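PDB 5FXU: envelope polyprotein from Puumala orthohantavirus, which serves as the Gn half of the hantaviral envelope spike, a surface glycoprotein that probably acts with Gc in cell entry and is exposed to antibodies. Local coordinates for residues D113-C121 / Y321-M329; V94-A102 / Y229-P240. One frame throughout, in Å; residues are numbered along the deposited sequence.

Contact 1: residues D113-C121 / Y321-M329; sequences DLSCNQTAC and YIWAPGIIM. With NAG (2-acetamido-2-deoxy-beta-D-glucopyranose), chain C.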
# COMPACT_ATOMS: atom_id res chain seq x y z
N ASP A 113 0.49 6.32 -4.12
CA ASP A 113 -0.64 5.53 -4.60
C ASP A 113 -1.74 6.53 -5.01
O ASP A 113 -1.65 7.71 -4.66
CB ASP A 113 -1.12 4.53 -3.52
CG ASP A 113 -1.90 3.31 -4.12
OD1 ASP A 113 -2.27 3.41 -5.33
OD2 ASP A 113 -2.13 2.27 -3.39
N LEU A 114 -2.77 6.07 -5.71
CA LEU A 114 -3.84 6.94 -6.25
C LEU A 114 -5.19 6.46 -5.77
O LEU A 114 -5.47 5.28 -5.79
CB LEU A 114 -3.84 6.92 -7.76
CG LEU A 114 -2.55 7.32 -8.46
CD1 LEU A 114 -2.62 7.02 -9.95
CD2 LEU A 114 -2.28 8.78 -8.22
N SER A 115 -6.01 7.41 -5.31
CA SER A 115 -7.36 7.15 -4.88
C SER A 115 -8.18 8.08 -5.76
O SER A 115 -8.07 9.30 -5.62
CB SER A 115 -7.57 7.49 -3.40
OG SER A 115 -6.77 6.66 -2.59
N CYS A 116 -9.00 7.51 -6.63
CA CYS A 116 -9.61 8.23 -7.74
C CYS A 116 -11.11 7.94 -7.92
O CYS A 116 -11.58 6.83 -7.70
CB CYS A 116 -8.93 7.81 -9.02
SG CYS A 116 -7.14 7.92 -9.05
N ASN A 117 -11.84 8.95 -8.35
CA ASN A 117 -13.18 8.75 -8.91
C ASN A 117 -13.01 8.85 -10.42
O ASN A 117 -11.89 8.85 -10.89
CB ASN A 117 -14.21 9.71 -8.29
CG ASN A 117 -13.95 11.18 -8.61
OD1 ASN A 117 -13.21 11.52 -9.54
ND2 ASN A 117 -14.55 12.05 -7.82
N GLN A 118 -14.11 8.96 -11.17
CA GLN A 118 -14.00 9.09 -12.64
C GLN A 118 -13.18 10.27 -13.15
O GLN A 118 -12.54 10.16 -14.19
CB GLN A 118 -15.40 9.19 -13.26
CG GLN A 118 -16.19 7.92 -13.22
CD GLN A 118 -17.64 8.20 -13.49
OE1 GLN A 118 -18.29 8.85 -12.68
NE2 GLN A 118 -18.17 7.69 -14.60
N THR A 119 -13.21 11.39 -12.45
CA THR A 119 -12.65 12.65 -12.96
C THR A 119 -11.41 13.15 -12.22
O THR A 119 -10.66 13.94 -12.77
CB THR A 119 -13.72 13.76 -12.94
OG1 THR A 119 -14.28 13.91 -11.62
CG2 THR A 119 -14.84 13.40 -13.89
N ALA A 120 -11.22 12.74 -10.97
CA ALA A 120 -10.11 13.23 -10.17
C ALA A 120 -9.41 12.15 -9.33
O ALA A 120 -10.03 11.17 -8.96
CB ALA A 120 -10.62 14.34 -9.26
N CYS A 121 -8.14 12.39 -9.02
CA CYS A 121 -7.32 11.52 -8.16
C CYS A 121 -6.66 12.26 -7.00
O CYS A 121 -6.10 13.33 -7.17
CB CYS A 121 -6.19 10.87 -8.97
SG CYS A 121 -6.81 9.68 -10.17
N TYR A 321 -1.30 -5.26 -13.57
CA TYR A 321 -1.57 -4.11 -12.72
C TYR A 321 -2.75 -3.32 -13.26
O TYR A 321 -2.86 -3.12 -14.46
CB TYR A 321 -0.34 -3.20 -12.60
CG TYR A 321 0.81 -3.80 -11.84
CD1 TYR A 321 0.84 -3.73 -10.47
CD2 TYR A 321 1.88 -4.43 -12.50
CE1 TYR A 321 1.90 -4.27 -9.75
CE2 TYR A 321 2.95 -4.98 -11.79
CZ TYR A 321 2.94 -4.90 -10.40
OH TYR A 321 3.96 -5.45 -9.65
N ILE A 322 -3.61 -2.89 -12.37
CA ILE A 322 -4.85 -2.20 -12.72
C ILE A 322 -4.95 -0.87 -12.02
O ILE A 322 -4.64 -0.75 -10.87
CB ILE A 322 -6.08 -3.06 -12.36
CG1 ILE A 322 -6.10 -4.27 -13.28
CG2 ILE A 322 -7.39 -2.32 -12.59
CD1 ILE A 322 -6.22 -5.53 -12.50
N TRP A 323 -5.37 0.13 -12.78
CA TRP A 323 -5.75 1.41 -12.28
C TRP A 323 -7.22 1.62 -12.68
O TRP A 323 -7.52 1.69 -13.86
CB TRP A 323 -4.86 2.48 -12.91
CG TRP A 323 -5.23 3.86 -12.51
CD1 TRP A 323 -5.66 4.28 -11.32
CD2 TRP A 323 -5.16 5.02 -13.35
NE1 TRP A 323 -5.89 5.61 -11.35
CE2 TRP A 323 -5.58 6.09 -12.59
CE3 TRP A 323 -4.76 5.23 -14.67
CZ2 TRP A 323 -5.63 7.39 -13.09
CZ3 TRP A 323 -4.80 6.51 -15.17
CH2 TRP A 323 -5.24 7.58 -14.39
N ALA A 324 -8.11 1.73 -11.69
CA ALA A 324 -9.53 1.74 -11.94
C ALA A 324 -10.23 2.93 -11.32
O ALA A 324 -10.88 2.82 -10.28
CB ALA A 324 -10.15 0.43 -11.47
N PRO A 325 -10.10 4.09 -11.94
CA PRO A 325 -10.70 5.28 -11.35
C PRO A 325 -12.20 5.22 -11.42
O PRO A 325 -12.75 4.85 -12.46
CB PRO A 325 -10.15 6.43 -12.19
CG PRO A 325 -9.51 5.83 -13.38
CD PRO A 325 -9.18 4.41 -13.06
N GLY A 326 -12.84 5.54 -10.31
CA GLY A 326 -14.29 5.49 -10.19
C GLY A 326 -14.85 4.09 -9.97
O GLY A 326 -16.04 3.90 -10.02
N ILE A 327 -13.99 3.10 -9.73
CA ILE A 327 -14.42 1.72 -9.49
C ILE A 327 -13.70 1.14 -8.27
O ILE A 327 -12.47 1.18 -8.21
CB ILE A 327 -14.10 0.81 -10.68
CG1 ILE A 327 -14.73 1.37 -11.97
CG2 ILE A 327 -14.57 -0.62 -10.41
CD1 ILE A 327 -14.32 0.66 -13.23
N ILE A 328 -14.45 0.58 -7.33
CA ILE A 328 -13.86 -0.21 -6.25
C ILE A 328 -13.67 -1.62 -6.80
O ILE A 328 -14.65 -2.37 -6.91
CB ILE A 328 -14.77 -0.25 -5.01
CG1 ILE A 328 -15.04 1.17 -4.53
CG2 ILE A 328 -14.10 -1.09 -3.88
CD1 ILE A 328 -16.17 1.27 -3.54
N MET A 329 -12.43 -1.96 -7.18
CA MET A 329 -12.16 -3.27 -7.75
C MET A 329 -12.40 -4.40 -6.71
O MET A 329 -12.28 -4.19 -5.49
CB MET A 329 -10.78 -3.34 -8.45
CG MET A 329 -9.59 -3.16 -7.54
SD MET A 329 -8.11 -3.10 -8.55
CE MET A 329 -7.75 -1.37 -8.33
C1 NAG C . -14.42 13.47 -7.98
C2 NAG C . -15.83 13.95 -8.28
C3 NAG C . -15.87 15.47 -8.38
C4 NAG C . -15.11 16.20 -7.25
C5 NAG C . -13.80 15.49 -6.87
C6 NAG C . -13.18 15.96 -5.55
C7 NAG C . -17.38 12.68 -9.71
C8 NAG C . -17.64 12.25 -11.12
N2 NAG C . -16.28 13.42 -9.56
O3 NAG C . -17.24 15.87 -8.40
O4 NAG C . -14.85 17.49 -7.83
O5 NAG C . -14.02 14.08 -6.76
O6 NAG C . -13.88 15.36 -4.45
O7 NAG C . -18.14 12.36 -8.80
O HOH W 1 -11.34 3.88 -7.58
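The carbonyl oxygen of C116 is met by a backbone N-H and a water: G326 N donates to C116 O across 3.2 Å, nearly straight at 165° but from above the carbonyl plane. The water, 3.0 Å from C116 O, also lies near A324 O and may serve either. Glycine suits the third position of the type II turn 324-327 because phi is positive (79°), and its bare CA lets Q118 N come within 3.6 Å of G326 CA. P325, at the second position, rests its CB against C116 CB at 3.7 Å. W323 slots between L114 CD1 over one face and P325 CD over the other, while the C116-C121 disulfide, which covalently closes the loop carrying N117, meets its edge, with C116 SG 3.5 Å from W323 NE1. N117 OD1 accepts from T119 N, an Asx turn, and from A120 N at 2.7 Å, together an Asx motif; this helps to hold the amide, whose ND2 carries the sugar and bonds G303 O. T119 OG1, the hydroxyl of this N-Q-T sequon, accepts from NAG N2 at 2.9 Å. W323 NE1 is buried with no hydrogen-bond partner in the model, so polarisable sulfur probably offers its N-H modest compensation.

Contact 2: residues V94-A102 / Y229-P240; sequences VPPLVIETA and YYICLVGSSSEP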
# COMPACT_ATOMS: atom_id res chain seq x y z
N VAL A 94 7.29 -1.44 -5.56
CA VAL A 94 8.61 -1.52 -5.02
C VAL A 94 9.17 -2.91 -5.36
O VAL A 94 8.47 -3.91 -5.22
CB VAL A 94 8.56 -1.26 -3.50
CG1 VAL A 94 9.96 -1.21 -2.93
CG2 VAL A 94 7.82 0.04 -3.23
N PRO A 95 10.40 -2.97 -5.87
CA PRO A 95 10.95 -4.29 -6.19
C PRO A 95 11.26 -5.09 -4.95
O PRO A 95 11.42 -4.51 -3.88
CB PRO A 95 12.25 -3.98 -6.94
CG PRO A 95 12.11 -2.58 -7.41
CD PRO A 95 11.28 -1.89 -6.36
N PRO A 96 11.38 -6.41 -5.10
CA PRO A 96 11.79 -7.24 -3.94
C PRO A 96 13.13 -6.80 -3.36
O PRO A 96 13.96 -6.32 -4.10
CB PRO A 96 11.91 -8.64 -4.54
CG PRO A 96 11.22 -8.60 -5.86
CD PRO A 96 11.19 -7.19 -6.33
N LEU A 97 13.26 -6.92 -2.05
CA LEU A 97 14.46 -6.58 -1.27
C LEU A 97 14.74 -5.10 -1.01
O LEU A 97 15.55 -4.77 -0.16
CB LEU A 97 15.73 -7.26 -1.85
CG LEU A 97 15.61 -8.77 -2.12
CD1 LEU A 97 16.95 -9.30 -2.62
CD2 LEU A 97 15.15 -9.57 -0.89
N VAL A 98 14.08 -4.20 -1.74
CA VAL A 98 14.43 -2.77 -1.65
C VAL A 98 14.11 -2.22 -0.26
O VAL A 98 14.99 -1.63 0.39
CB VAL A 98 13.75 -1.97 -2.77
CG1 VAL A 98 13.85 -0.48 -2.54
CG2 VAL A 98 14.37 -2.34 -4.10
N ILE A 99 12.87 -2.43 0.21
CA ILE A 99 12.50 -2.00 1.54
C ILE A 99 13.25 -2.84 2.60
O ILE A 99 13.75 -2.29 3.58
CB ILE A 99 10.97 -2.04 1.77
CG1 ILE A 99 10.31 -0.94 0.95
CG2 ILE A 99 10.64 -1.84 3.25
CD1 ILE A 99 8.82 -1.09 0.79
N GLU A 100 13.32 -4.15 2.38
CA GLU A 100 13.92 -5.06 3.37
C GLU A 100 15.36 -4.72 3.69
O GLU A 100 15.79 -4.90 4.82
CB GLU A 100 13.83 -6.52 2.91
CG GLU A 100 12.40 -7.04 2.76
CD GLU A 100 11.90 -6.99 1.32
OE1 GLU A 100 11.82 -5.87 0.73
OE2 GLU A 100 11.57 -8.07 0.78
N THR A 101 16.09 -4.20 2.72
CA THR A 101 17.52 -3.86 2.90
C THR A 101 17.81 -2.37 2.91
O THR A 101 18.99 -1.98 2.89
CB THR A 101 18.40 -4.54 1.83
OG1 THR A 101 18.08 -4.03 0.53
CG2 THR A 101 18.17 -6.03 1.85
N ALA A 102 16.78 -1.54 3.00
CA ALA A 102 16.96 -0.09 2.97
C ALA A 102 17.79 0.46 4.15
O ALA A 102 18.48 1.47 4.00
CB ALA A 102 15.62 0.63 2.88
N TYR A 229 4.13 -10.88 -2.19
CA TYR A 229 4.02 -10.76 -0.75
C TYR A 229 3.86 -9.33 -0.38
O TYR A 229 4.01 -8.46 -1.23
CB TYR A 229 5.26 -11.33 -0.07
CG TYR A 229 6.57 -10.67 -0.39
CD1 TYR A 229 7.33 -11.09 -1.48
CD2 TYR A 229 7.09 -9.68 0.42
CE1 TYR A 229 8.56 -10.49 -1.78
CE2 TYR A 229 8.31 -9.08 0.14
CZ TYR A 229 9.03 -9.49 -0.95
OH TYR A 229 10.22 -8.89 -1.21
N TYR A 230 3.52 -9.07 0.88
CA TYR A 230 3.47 -7.70 1.36
C TYR A 230 4.68 -7.45 2.26
O TYR A 230 5.09 -8.33 3.02
CB TYR A 230 2.14 -7.40 2.10
CG TYR A 230 0.96 -7.13 1.21
CD1 TYR A 230 0.72 -5.85 0.70
CD2 TYR A 230 0.04 -8.12 0.91
CE1 TYR A 230 -0.38 -5.58 -0.08
CE2 TYR A 230 -1.05 -7.86 0.13
CZ TYR A 230 -1.28 -6.60 -0.38
OH TYR A 230 -2.38 -6.35 -1.16
N ILE A 231 5.21 -6.22 2.19
CA ILE A 231 6.21 -5.74 3.12
C ILE A 231 5.60 -4.56 3.84
O ILE A 231 5.04 -3.67 3.21
CB ILE A 231 7.55 -5.47 2.41
CG1 ILE A 231 8.69 -5.48 3.40
CG2 ILE A 231 7.53 -4.18 1.59
CD1 ILE A 231 9.11 -6.90 3.81
N CYS A 232 5.64 -4.58 5.18
CA CYS A 232 4.87 -3.66 6.00
C CYS A 232 5.77 -2.99 6.99
O CYS A 232 6.79 -3.55 7.40
CB CYS A 232 3.75 -4.39 6.77
SG CYS A 232 2.63 -5.39 5.73
N LEU A 233 5.39 -1.78 7.38
CA LEU A 233 6.04 -1.10 8.48
C LEU A 233 4.98 -0.82 9.50
O LEU A 233 3.86 -0.45 9.15
CB LEU A 233 6.71 0.19 8.02
CG LEU A 233 8.09 0.19 7.37
CD1 LEU A 233 9.10 -0.84 7.86
CD2 LEU A 233 7.87 -0.01 5.90
N VAL A 234 5.36 -0.99 10.76
CA VAL A 234 4.45 -0.87 11.87
C VAL A 234 4.69 0.46 12.58
O VAL A 234 5.81 0.78 12.94
CB VAL A 234 4.68 -2.03 12.85
CG1 VAL A 234 3.64 -2.00 13.94
CG2 VAL A 234 4.62 -3.36 12.12
N GLY A 235 3.63 1.22 12.81
CA GLY A 235 3.73 2.53 13.47
C GLY A 235 4.52 3.54 12.66
O GLY A 235 4.50 3.52 11.43
N SER A 236 5.20 4.44 13.34
CA SER A 236 6.00 5.43 12.67
C SER A 236 7.40 4.91 12.36
O SER A 236 8.11 5.50 11.55
CB SER A 236 6.05 6.69 13.51
OG SER A 236 6.51 6.40 14.83
N SER A 237 7.81 3.80 12.99
CA SER A 237 9.12 3.22 12.79
C SER A 237 9.19 1.77 13.21
O SER A 237 8.66 1.42 14.22
CB SER A 237 10.12 4.00 13.64
OG SER A 237 11.43 3.78 13.20
N SER A 238 9.83 0.93 12.43
CA SER A 238 9.93 -0.49 12.75
C SER A 238 10.88 -1.11 11.79
O SER A 238 11.26 -0.49 10.79
CB SER A 238 8.56 -1.25 12.64
OG SER A 238 8.14 -1.51 11.27
N GLU A 239 11.21 -2.35 12.06
CA GLU A 239 11.80 -3.20 11.05
C GLU A 239 10.72 -3.68 10.07
O GLU A 239 9.57 -3.84 10.46
CB GLU A 239 12.49 -4.37 11.70
CG GLU A 239 13.71 -3.89 12.46
CD GLU A 239 14.48 -5.00 13.13
OE1 GLU A 239 13.87 -5.98 13.63
OE2 GLU A 239 15.72 -4.88 13.15
N PRO A 240 11.10 -3.95 8.81
CA PRO A 240 10.10 -4.48 7.88
C PRO A 240 9.51 -5.83 8.33
O PRO A 240 10.21 -6.66 8.88
CB PRO A 240 10.90 -4.66 6.58
CG PRO A 240 12.15 -3.86 6.79
CD PRO A 240 12.44 -3.94 8.23
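At its hydroxyl edge the Y229 ring meets the carboxylate of E100, the two planes 71° apart, while the ring also stacks with that of Y242. Y229 OH donates to the syn lone pair of E100 OE2 over a short 2.5 Å, and P96 CA packs 3.6 Å from the same Y229 OH. L97 N adds a weak bond to E100 OE2 from its own loop. The bend at chi2 (97°) folds the glutamate so that its acid faces the tyrosine while its methylene CG lies 3.5 Å from I231 CD1, a use of both its methylene and its acid that suits a half-polar residue. I99 and I231 run antiparallel alongside one another, with I99 CD1 pressed to a tight 3.4 Å from I231 CG2; I99 CG2 also meets L233 CD2. P240, rigid and apolar, sets CG 3.9 Å from I99 O. T101 N and T101 OG1 reach L97 O from opposite faces of its carbonyl plane, and both bonds close the chain from 97 to 101 just before helix 102-105. Strand 228-234 pairs with 185-197 and with 237-243; the loop lies against it, and I99 also touches L19 of strand 19-30, whose I21 meets L233.

Contact 1 is buried almost throughout although it lies farther from the chain's centre (14 Å) than contact 2 (11 Å), which is only partly buried; their centres are 25 Å apart, on opposite sides of that centre. They share no strand, yet strand 19-30 links them, pairing with 120-130 of contact 1 and with 237-243 of contact 2. Each sets a turn against strands, but the chemistry differs. Contact 1 relies on a backbone bond, a nearby water, a disulfide and an indole, close to an attached sugar. Contact 2 relies on side chains: an acid-phenol bond at one end, then aliphatic packing of isoleucines, leucine and proline.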